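Side-chain contact in ABC transporter (Caldanaerobius, PDB 4G68), which probably captures xylan-derived oligosaccharides outside the cell and delivers them to an ABC importer, as a solute-binding protein: residues C[45-49]-C[50-54]. Numbering follows the deposited sequence.
Sequences NLFTG and EPAKT
Lys53 N gives its hydrogen to Gly49 O over 3.0 Å, nearly straight at the hydrogen (164°), with the donor tilted somewhat out of the carbonyl plane. Beside this bond the Ala52 methyl lies between Gly49 O and the Phe47 ring, touching both: Ala52 CB is 3.5 Å from Gly49 O and 3.9 Å from Phe47 CD1, meeting the ring obliquely. The far end of the ring leaves the turn for Leu346 and Met349 of helix 332-353; Leu46 CD1 sits over the centre of one ring face. The aliphatic part of Lys53 runs along the carbonyls of the loop. Lys53 CB rests 3.4 Å from Phe47 O; CG, anti to the backbone N (chi1 -179°), carries the chain on past Thr48 O, with Lys53 CD 3.7 Å from Thr48 O, before a bend at chi4 turns NZ aside. Residues 45-54 form the first strand-to-helix connection of the solute-binding protein fold, from parallel strand 40-45 into helix 52-66, whose N-cap position is held by Pro51 after a cis peptide bond. At the strand end, Asn45 OD1 accepts a hydrogen bond from Phe47 N, in the carbonyl plane on a lone pair, closing an Asx turn, while Asn45 ND2 is hydrogen-bonded to Glu74 OE1; Phe47 itself centres an inverse gamma turn. At the helix start, the bent Glu50 side chain (chi2 -65°) folds back so that Glu50 OE1 takes the Thr54 OG1 hydroxyl at 2.6 Å, from the syn side but clearly out of the carboxylate plane, and a weak bond from Thr54 N at 3.4 Å. This carboxylate beside the first helical turn would probably be stabilised by the positive end of the helix dipole.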
# COMPACT_ATOMS: atom_id res chain seq x y z
N ASN C 45 15.75 -1.97 2.09
CA ASN C 45 14.36 -2.23 1.63
C ASN C 45 13.58 -3.03 2.68
O ASN C 45 14.15 -3.43 3.72
CB ASN C 45 14.34 -2.91 0.25
CG ASN C 45 14.94 -4.30 0.28
OD1 ASN C 45 14.26 -5.27 0.66
ND2 ASN C 45 16.21 -4.42 -0.09
N LEU C 46 12.28 -3.24 2.43
CA LEU C 46 11.41 -3.89 3.42
C LEU C 46 10.87 -5.26 2.97
O LEU C 46 9.97 -5.83 3.64
CB LEU C 46 10.27 -2.98 3.84
CG LEU C 46 9.26 -2.51 2.79
CD1 LEU C 46 8.74 -3.62 1.88
CD2 LEU C 46 8.08 -1.81 3.46
N PHE C 47 11.43 -5.81 1.87
CA PHE C 47 10.99 -7.12 1.35
C PHE C 47 11.42 -8.36 2.16
O PHE C 47 12.33 -9.13 1.79
CB PHE C 47 11.35 -7.27 -0.13
CG PHE C 47 10.58 -6.36 -1.02
CD1 PHE C 47 9.25 -6.61 -1.33
CD2 PHE C 47 11.19 -5.22 -1.55
CE1 PHE C 47 8.54 -5.74 -2.17
CE2 PHE C 47 10.48 -4.35 -2.37
CZ PHE C 47 9.15 -4.61 -2.68
N THR C 48 10.69 -8.57 3.25
CA THR C 48 11.09 -9.52 4.28
C THR C 48 10.53 -10.93 4.09
O THR C 48 11.17 -11.92 4.46
CB THR C 48 10.69 -8.97 5.65
OG1 THR C 48 10.95 -9.94 6.65
CG2 THR C 48 9.23 -8.57 5.69
N GLY C 49 9.32 -11.02 3.53
CA GLY C 49 8.63 -12.31 3.37
C GLY C 49 9.04 -13.04 2.11
O GLY C 49 9.59 -12.44 1.17
N GLU C 50 8.77 -14.35 2.06
CA GLU C 50 9.13 -15.17 0.90
C GLU C 50 7.99 -15.24 -0.13
O GLU C 50 6.82 -15.24 0.24
CB GLU C 50 9.55 -16.59 1.34
CG GLU C 50 10.72 -16.66 2.31
CD GLU C 50 12.02 -16.18 1.72
OE1 GLU C 50 12.14 -16.10 0.46
OE2 GLU C 50 12.92 -15.87 2.54
N PRO C 51 8.32 -15.34 -1.44
CA PRO C 51 9.66 -15.47 -2.01
C PRO C 51 10.37 -14.13 -2.36
O PRO C 51 11.45 -14.17 -2.97
CB PRO C 51 9.38 -16.29 -3.29
CG PRO C 51 8.05 -15.77 -3.73
CD PRO C 51 7.27 -15.55 -2.46
N ALA C 52 9.79 -12.98 -1.99
CA ALA C 52 10.39 -11.66 -2.30
C ALA C 52 11.82 -11.56 -1.78
O ALA C 52 12.72 -11.20 -2.55
CB ALA C 52 9.55 -10.51 -1.77
N LYS C 53 12.02 -11.93 -0.51
CA LYS C 53 13.34 -11.85 0.15
C LYS C 53 14.41 -12.59 -0.65
O LYS C 53 15.51 -12.07 -0.85
CB LYS C 53 13.27 -12.35 1.60
CG LYS C 53 14.60 -12.28 2.36
CD LYS C 53 14.53 -13.19 3.59
CE LYS C 53 15.88 -13.40 4.27
NZ LYS C 53 16.39 -12.07 4.72
N THR C 54 14.07 -13.81 -1.11
CA THR C 54 14.95 -14.66 -1.96
C THR C 54 15.14 -14.02 -3.33
O THR C 54 16.26 -13.97 -3.85
CB THR C 54 14.35 -16.09 -2.14
OG1 THR C 54 14.24 -16.75 -0.87
CG2 THR C 54 15.19 -16.96 -3.11